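Myosin-2 (Saccharomyces cerevisiae, PDB 6IXO) moves organelles and other cargo along actin cables in budding yeast, its globular tail domain, the part described here, binding receptor proteins on the cargo. Local coordinates at residues 237-242 with 370-375; 207-212 with 231-236. One frame throughout, in Å; residues are numbered along the deposited sequence.

Interaction 1 of 2, residues 237-242 with 370-375; sequences VDAICF and ITPETG
Ile370 straddles one flank of the helix carrying residues 237-242, one branch on Ala239 and the other on Phe242. With chi1 at -61°, CG2 stands anti to the backbone N, against Ala239, and CG1, beside that N, carries CD1 to Phe242. Ile370 CG2 lies 3.8 Å from Ala239 CB, while Ile370 CD1, at the end of an extended chain, comes to 3.7 Å from Phe242 CD2. The ring and the isoleucine chain cross at about a right angle, and CD1 also touches CG at the root of the ring. This is the tight end: because Ala239 ends at its methyl, the CA atoms of Ala239 and Ile370 approach to 5.4 Å. The same methyl meets Pro372 CA at 3.9 Å, sitting between the two residues.

Here a largely extended segment from the long connection between helices 336-350 and 403-415 runs alongside helix 223-247 in roughly the opposite direction, illustrating how, in the helical, strand-free globular tail, a segment without regular structure can be fitted to a helix by apolar packing. No hydrogen bond joins the two segments; the polar grip comes from neighbours, with Asn243 OD1 accepting from Ile370 N and Gln167 NE2 donating to Glu373 O. On the helix, both carboxylate oxygens of buried Asp238 are satisfied by His285 ND1 and Leu286 N.

The fit slackens toward Pro372, whose CG touches Ile240 CG2 at 4.0 Å, the proline ring crossing the isoleucine at roughly a right angle. Thr371 CB points away from the helix, and from Glu373 to Gly375 the segment is exposed and makes no contact with residues 237-242.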
ATOM      1  N   VAL A 237       0.096   2.834 -12.641  1.00 22.74           N
ATOM      2  CA  VAL A 237       1.006   2.453 -13.741  1.00 22.03           C
ATOM      3  C   VAL A 237       0.330   2.672 -15.106  1.00 26.87           C
ATOM      4  O   VAL A 237       0.913   3.211 -16.041  1.00 24.52           O
ATOM      5  CB  VAL A 237       1.423   0.982 -13.576  1.00 26.60           C
ATOM      6  CG1 VAL A 237       2.030   0.429 -14.863  1.00 27.57           C
ATOM      7  CG2 VAL A 237       2.387   0.840 -12.372  1.00 26.54           C
ATOM      8  N   ASP A 238      -0.912   2.240 -15.208  1.00 25.59           N
ATOM      9  CA  ASP A 238      -1.682   2.407 -16.433  1.00 26.07           C
ATOM     10  C   ASP A 238      -1.711   3.877 -16.859  1.00 29.40           C
ATOM     11  O   ASP A 238      -1.431   4.203 -18.011  1.00 25.92           O
ATOM     12  CB  ASP A 238      -3.094   1.867 -16.207  1.00 22.81           C
ATOM     13  CG  ASP A 238      -3.886   1.648 -17.510  1.00 32.84           C
ATOM     14  OD1 ASP A 238      -3.366   1.020 -18.443  1.00 34.63           O
ATOM     15  OD2 ASP A 238      -5.026   2.110 -17.584  1.00 38.22           O
ATOM     16  N   ALA A 239      -2.065   4.770 -15.926  1.00 22.15           N
ATOM     17  CA  ALA A 239      -2.251   6.198 -16.258  1.00 23.64           C
ATOM     18  C   ALA A 239      -0.934   6.811 -16.685  1.00 26.53           C
ATOM     19  O   ALA A 239      -0.840   7.417 -17.776  1.00 25.68           O
ATOM     20  CB  ALA A 239      -2.844   7.014 -14.992  1.00 24.64           C
ATOM     21  N   ILE A 240       0.103   6.633 -15.857  1.00 25.03           N
ATOM     22  CA  ILE A 240       1.341   7.388 -16.103  1.00 27.53           C
ATOM     23  C   ILE A 240       2.051   6.819 -17.345  1.00 27.38           C
ATOM     24  O   ILE A 240       2.667   7.579 -18.100  1.00 26.95           O
ATOM     25  CB  ILE A 240       2.332   7.365 -14.895  1.00 25.51           C
ATOM     26  CG1 ILE A 240       2.851   5.953 -14.631  1.00 27.32           C
ATOM     27  CG2 ILE A 240       1.688   8.031 -13.638  1.00 24.76           C
ATOM     28  CD1 ILE A 240       3.950   5.928 -13.517  1.00 34.30           C
ATOM     29  N   CYS A 241       1.976   5.494 -17.560  1.00 24.12           N
ATOM     30  CA  CYS A 241       2.612   4.946 -18.803  1.00 24.16           C
ATOM     31  C   CYS A 241       1.835   5.329 -20.066  1.00 27.43           C
ATOM     32  O   CYS A 241       2.438   5.646 -21.116  1.00 25.74           O
ATOM     33  CB  CYS A 241       2.736   3.418 -18.731  1.00 22.79           C
ATOM     34  SG  CYS A 241       3.947   2.960 -17.445  1.00 26.04           S
ATOM     35  N   PHE A 242       0.510   5.276 -19.992  1.00 24.57           N
ATOM     36  CA  PHE A 242      -0.313   5.712 -21.121  1.00 28.44           C
ATOM     37  C   PHE A 242       0.026   7.161 -21.520  1.00 27.72           C
ATOM     38  O   PHE A 242       0.193   7.492 -22.712  1.00 27.53           O
ATOM     39  CB  PHE A 242      -1.813   5.616 -20.785  1.00 22.77           C
ATOM     40  CG  PHE A 242      -2.700   6.105 -21.913  1.00 26.50           C
ATOM     41  CD1 PHE A 242      -3.035   5.254 -22.971  1.00 27.68           C
ATOM     42  CD2 PHE A 242      -3.154   7.442 -21.944  1.00 27.79           C
ATOM     43  CE1 PHE A 242      -3.849   5.703 -24.055  1.00 28.91           C
ATOM     44  CE2 PHE A 242      -3.970   7.917 -23.031  1.00 29.39           C
ATOM     45  CZ  PHE A 242      -4.308   7.029 -24.085  1.00 27.35           C
ATOM     46  N   ILE A 370      -4.782  10.659 -19.040  1.00 26.95           N
ATOM     47  CA  ILE A 370      -5.528  10.100 -17.920  1.00 31.62           C
ATOM     48  C   ILE A 370      -4.974  10.741 -16.660  1.00 31.52           C
ATOM     49  O   ILE A 370      -3.765  10.708 -16.431  1.00 26.94           O
ATOM     50  CB  ILE A 370      -5.342   8.596 -17.854  1.00 27.96           C
ATOM     51  CG1 ILE A 370      -5.855   7.949 -19.145  1.00 31.89           C
ATOM     52  CG2 ILE A 370      -6.087   7.954 -16.638  1.00 24.52           C
ATOM     53  CD1 ILE A 370      -5.449   6.498 -19.174  1.00 40.36           C
ATOM     54  N   THR A 371      -5.830  11.312 -15.846  1.00 31.28           N
ATOM     55  CA  THR A 371      -5.368  11.860 -14.565  1.00 35.12           C
ATOM     56  C   THR A 371      -4.947  10.761 -13.584  1.00 34.19           C
ATOM     57  O   THR A 371      -5.774   9.947 -13.211  1.00 31.29           O
ATOM     58  CB  THR A 371      -6.473  12.674 -13.934  1.00 39.71           C
ATOM     59  OG1 THR A 371      -6.772  13.754 -14.813  1.00 44.12           O
ATOM     60  CG2 THR A 371      -6.044  13.186 -12.552  1.00 41.04           C
ATOM     61  N   PRO A 372      -3.661  10.714 -13.183  1.00 31.70           N
ATOM     62  CA  PRO A 372      -3.250   9.680 -12.212  1.00 29.12           C
ATOM     63  C   PRO A 372      -3.957   9.903 -10.868  1.00 34.52           C
ATOM     64  O   PRO A 372      -4.190  11.058 -10.503  1.00 30.27           O
ATOM     65  CB  PRO A 372      -1.733   9.881 -12.084  1.00 28.59           C
ATOM     66  CG  PRO A 372      -1.339  10.697 -13.319  1.00 30.37           C
ATOM     67  CD  PRO A 372      -2.537  11.544 -13.632  1.00 30.76           C
ATOM     68  N   GLU A 373      -4.348   8.830 -10.188  1.00 26.10           N
ATOM     69  CA  GLU A 373      -5.014   9.005  -8.870  1.00 32.52           C
ATOM     70  C   GLU A 373      -3.932   9.123  -7.830  1.00 29.73           C
ATOM     71  O   GLU A 373      -3.171   8.166  -7.636  1.00 32.19           O
ATOM     72  CB  GLU A 373      -5.913   7.822  -8.520  1.00 37.87           C
ATOM     73  CG  GLU A 373      -7.186   7.695  -9.334  1.00 54.06           C
ATOM     74  CD  GLU A 373      -8.066   8.932  -9.280  1.00 72.21           C
ATOM     75  OE1 GLU A 373      -8.774   9.186 -10.283  1.00 78.94           O
ATOM     76  OE2 GLU A 373      -8.057   9.644  -8.247  1.00 71.56           O
ATOM     77  N   THR A 374      -3.875  10.258  -7.140  1.00 32.19           N
ATOM     78  CA  THR A 374      -2.795  10.441  -6.188  1.00 31.47           C
ATOM     79  C   THR A 374      -3.322  10.527  -4.760  1.00 33.10           C
ATOM     80  O   THR A 374      -2.556  10.749  -3.833  1.00 36.13           O
ATOM     81  CB  THR A 374      -1.971  11.701  -6.531  1.00 32.93           C
ATOM     82  OG1 THR A 374      -2.837  12.835  -6.555  1.00 36.85           O
ATOM     83  CG2 THR A 374      -1.315  11.501  -7.908  1.00 34.81           C
ATOM     84  N   GLY A 375      -4.630  10.405  -4.604  1.00 29.46           N
ATOM     85  CA  GLY A 375      -5.210  10.275  -3.273  1.00 30.76           C
ATOM     86  C   GLY A 375      -5.551  11.631  -2.673  1.00 36.24           C
ATOM     87  O   GLY A 375      -5.554  12.632  -3.383  1.00 35.40           O
TER

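Interaction 2 of 2, residues 207-212 with 231-236; sequences TFFNSI and TTLLNY
The carbonyl O of Phe208 takes two backbone donors, Ile212 N at 3.2 Å and, more weakly, Ser211 N at 3.3 Å, in the helical turn that presents Phe208, Phe209 and Ile212 to Leu233 and Leu234. Across the interface everything is apolar. Leu233 CD1 has two partners: Ile212 CD1 meets it tip to tip at 3.7 Å, and Phe208 CE2 offers it a ring edge at 4.1 Å. Phe209 instead meets both leucines. A chi1 of -79° places its CG anti to the carbonyl carbon, and the far end of the ring arrives between the two leucines, with CE1 3.9 Å from Leu233 CB and CZ 3.8 Å from Leu234 CD2. Phe208 CD2 rests over one face of that ring, 4.0 Å above its plane and displaced toward the rim. Replacing Phe209 with an alanine would probably open a gap beside Leu233 CB and Leu234 CD2 and leave Phe208 without the ring it leans on. Outside the pair, Leu267 of helix 254-273 packs on both Phe209 and Leu234, while Gln167 and Gln169 of helix 134-180 touch Leu233 and Phe208. The local axes stay 12.3 Å apart, a distance spanned by long side chains alone, and run at 165°, nearly antiparallel: helices 202-218 and 223-247, joined by a short turn, form an alpha-helical hairpin within the Dilute region of the tail.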
ATOM      1  N   THR A 207       9.318  -7.858  -9.635  1.00 30.79           N
ATOM      2  CA  THR A 207       9.955  -8.014  -8.321  1.00 33.36           C
ATOM      3  C   THR A 207       9.254  -7.138  -7.290  1.00 33.49           C
ATOM      4  O   THR A 207       8.979  -7.550  -6.158  1.00 31.00           O
ATOM      5  CB  THR A 207      11.440  -7.643  -8.391  1.00 36.00           C
ATOM      6  OG1 THR A 207      12.119  -8.643  -9.139  1.00 35.73           O
ATOM      7  CG2 THR A 207      12.060  -7.564  -6.989  1.00 34.87           C
ATOM      8  N   PHE A 208       8.946  -5.921  -7.702  1.00 28.85           N
ATOM      9  CA  PHE A 208       8.300  -4.943  -6.831  1.00 30.56           C
ATOM     10  C   PHE A 208       6.907  -5.388  -6.383  1.00 36.91           C
ATOM     11  O   PHE A 208       6.578  -5.350  -5.187  1.00 31.03           O
ATOM     12  CB  PHE A 208       8.251  -3.590  -7.584  1.00 24.49           C
ATOM     13  CG  PHE A 208       7.437  -2.498  -6.905  1.00 25.72           C
ATOM     14  CD1 PHE A 208       8.074  -1.501  -6.188  1.00 24.68           C
ATOM     15  CD2 PHE A 208       6.049  -2.432  -7.047  1.00 27.67           C
ATOM     16  CE1 PHE A 208       7.326  -0.442  -5.593  1.00 23.27           C
ATOM     17  CE2 PHE A 208       5.311  -1.401  -6.476  1.00 24.99           C
ATOM     18  CZ  PHE A 208       5.951  -0.400  -5.745  1.00 26.16           C
ATOM     19  N   PHE A 209       6.067  -5.777  -7.335  1.00 29.21           N
ATOM     20  CA  PHE A 209       4.750  -6.296  -6.971  1.00 28.66           C
ATOM     21  C   PHE A 209       4.844  -7.645  -6.222  1.00 32.43           C
ATOM     22  O   PHE A 209       4.088  -7.887  -5.256  1.00 28.41           O
ATOM     23  CB  PHE A 209       3.864  -6.453  -8.212  1.00 26.32           C
ATOM     24  CG  PHE A 209       3.266  -5.176  -8.664  1.00 28.68           C
ATOM     25  CD1 PHE A 209       2.133  -4.665  -8.039  1.00 32.95           C
ATOM     26  CD2 PHE A 209       3.858  -4.441  -9.700  1.00 29.78           C
ATOM     27  CE1 PHE A 209       1.579  -3.447  -8.436  1.00 29.73           C
ATOM     28  CE2 PHE A 209       3.315  -3.220 -10.109  1.00 29.88           C
ATOM     29  CZ  PHE A 209       2.174  -2.715  -9.478  1.00 31.81           C
ATOM     30  N   ASN A 210       5.767  -8.520  -6.615  1.00 27.31           N
ATOM     31  CA  ASN A 210       5.955  -9.743  -5.810  1.00 31.95           C
ATOM     32  C   ASN A 210       6.283  -9.466  -4.341  1.00 35.68           C
ATOM     33  O   ASN A 210       5.878 -10.204  -3.431  1.00 36.13           O
ATOM     34  CB  ASN A 210       7.074 -10.578  -6.373  1.00 43.03           C
ATOM     35  CG  ASN A 210       6.565 -11.645  -7.254  1.00 51.94           C
ATOM     36  OD1 ASN A 210       5.590 -12.314  -6.910  1.00 45.76           O
ATOM     37  ND2 ASN A 210       7.203 -11.822  -8.403  1.00 64.82           N
ATOM     38  N   SER A 211       7.066  -8.423  -4.133  1.00 29.51           N
ATOM     39  CA  SER A 211       7.499  -8.069  -2.784  1.00 34.97           C
ATOM     40  C   SER A 211       6.290  -7.599  -1.985  1.00 33.81           C
ATOM     41  O   SER A 211       6.128  -7.959  -0.814  1.00 32.87           O
ATOM     42  CB  SER A 211       8.589  -6.999  -2.857  1.00 37.07           C
ATOM     43  OG  SER A 211       9.022  -6.630  -1.556  1.00 39.70           O
ATOM     44  N   ILE A 212       5.412  -6.817  -2.617  1.00 31.77           N
ATOM     45  CA  ILE A 212       4.173  -6.449  -1.931  1.00 29.99           C
ATOM     46  C   ILE A 212       3.381  -7.690  -1.591  1.00 35.32           C
ATOM     47  O   ILE A 212       2.934  -7.868  -0.453  1.00 31.98           O
ATOM     48  CB  ILE A 212       3.329  -5.526  -2.772  1.00 29.24           C
ATOM     49  CG1 ILE A 212       4.051  -4.182  -2.920  1.00 28.55           C
ATOM     50  CG2 ILE A 212       1.971  -5.242  -2.103  1.00 27.61           C
ATOM     51  CD1 ILE A 212       3.363  -3.244  -3.896  1.00 27.46           C
ATOM     52  N   THR A 231      -4.433  -2.723  -6.711  1.00 24.73           N
ATOM     53  CA  THR A 231      -5.357  -2.106  -7.665  0.58 28.25           C
ATOM     54  C   THR A 231      -5.028  -0.618  -7.850  1.00 31.28           C
ATOM     55  O   THR A 231      -5.036  -0.058  -8.971  1.00 27.30           O
ATOM     56  CB  THR A 231      -6.816  -2.272  -7.170  0.58 28.88           C
ATOM     57  OG1 THR A 231      -7.198  -3.646  -7.312  0.58 34.14           O
ATOM     58  CG2 THR A 231      -7.764  -1.391  -7.974  0.58 35.69           C
ATOM     59  N   THR A 232      -4.764   0.045  -6.720  1.00 26.67           N
ATOM     60  CA  THR A 232      -4.371   1.482  -6.786  1.00 25.46           C
ATOM     61  C   THR A 232      -3.082   1.633  -7.592  1.00 27.96           C
ATOM     62  O   THR A 232      -2.968   2.490  -8.475  1.00 24.94           O
ATOM     63  CB  THR A 232      -4.173   2.087  -5.371  1.00 27.05           C
ATOM     64  OG1 THR A 232      -5.410   2.034  -4.666  1.00 27.69           O
ATOM     65  CG2 THR A 232      -3.704   3.567  -5.448  1.00 28.43           C
ATOM     66  N   LEU A 233      -2.124   0.756  -7.349  1.00 23.97           N
ATOM     67  CA  LEU A 233      -0.837   0.902  -8.043  1.00 24.97           C
ATOM     68  C   LEU A 233      -0.903   0.544  -9.541  1.00 25.74           C
ATOM     69  O   LEU A 233      -0.246   1.201 -10.372  1.00 24.53           O
ATOM     70  CB  LEU A 233       0.231   0.047  -7.358  1.00 23.75           C
ATOM     71  CG  LEU A 233       0.571   0.559  -5.934  1.00 26.72           C
ATOM     72  CD1 LEU A 233       1.579  -0.364  -5.262  1.00 21.76           C
ATOM     73  CD2 LEU A 233       1.103   2.036  -5.893  1.00 28.37           C
ATOM     74  N   LEU A 234      -1.656  -0.498  -9.878  1.00 25.11           N
ATOM     75  CA  LEU A 234      -1.842  -0.874 -11.288  1.00 29.41           C
ATOM     76  C   LEU A 234      -2.545   0.225 -12.080  1.00 25.63           C
ATOM     77  O   LEU A 234      -2.153   0.550 -13.213  1.00 24.95           O
ATOM     78  CB  LEU A 234      -2.664  -2.169 -11.396  1.00 26.11           C
ATOM     79  CG  LEU A 234      -1.930  -3.403 -10.878  1.00 27.24           C
ATOM     80  CD1 LEU A 234      -2.882  -4.586 -10.819  1.00 31.61           C
ATOM     81  CD2 LEU A 234      -0.680  -3.731 -11.757  1.00 28.86           C
ATOM     82  N   ASN A 235      -3.625   0.768 -11.518  1.00 21.31           N
ATOM     83  CA  ASN A 235      -4.285   1.918 -12.163  1.00 26.99           C
ATOM     84  C   ASN A 235      -3.316   3.064 -12.409  1.00 30.60           C
ATOM     85  O   ASN A 235      -3.378   3.753 -13.462  1.00 27.16           O
ATOM     86  CB  ASN A 235      -5.451   2.446 -11.331  1.00 28.00           C
ATOM     87  CG  ASN A 235      -6.681   1.580 -11.479  1.00 37.24           C
ATOM     88  OD1 ASN A 235      -6.976   1.145 -12.572  1.00 39.02           O
ATOM     89  ND2 ASN A 235      -7.424   1.364 -10.381  1.00 36.87           N
ATOM     90  N   TYR A 236      -2.455   3.268 -11.420  1.00 28.70           N
ATOM     91  CA  TYR A 236      -1.440   4.313 -11.461  1.00 27.65           C
ATOM     92  C   TYR A 236      -0.443   4.041 -12.606  1.00 27.10           C
ATOM     93  O   TYR A 236      -0.152   4.913 -13.411  1.00 25.36           O
ATOM     94  CB  TYR A 236      -0.673   4.385 -10.146  1.00 24.69           C
ATOM     95  CG  TYR A 236       0.211   5.628 -10.050  1.00 24.19           C
ATOM     96  CD1 TYR A 236      -0.352   6.884  -9.806  1.00 25.26           C
ATOM     97  CD2 TYR A 236       1.596   5.532 -10.154  1.00 23.97           C
ATOM     98  CE1 TYR A 236       0.466   8.054  -9.708  1.00 28.86           C
ATOM     99  CE2 TYR A 236       2.441   6.685 -10.008  1.00 21.99           C
ATOM    100  CZ  TYR A 236       1.856   7.924  -9.827  1.00 27.11           C
ATOM    101  OH  TYR A 236       2.661   9.021  -9.676  1.00 33.30           O
TER

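Overall arrangement
Interactions 1 and 2 occupy successive turns of helix 223-247, residues 231-236 meeting helix 202-218 and residues 237-242 receiving the late segment 370-375. Their centres lie 13 Å apart, interaction 2 nearer the middle of the chain (about 8 Å from its centre, against 16 Å). Tyr236 links them: it takes no part in the packing on helix 202-218, but its CE1 sits 3.7 Å from Pro372 CB and its CD1 3.8 Å from Glu373 O. Helix 134-180 backs both contacts, Gln167 also packing on Tyr236. One helix thus joins its neighbour in sequence to a segment well over a hundred residues later.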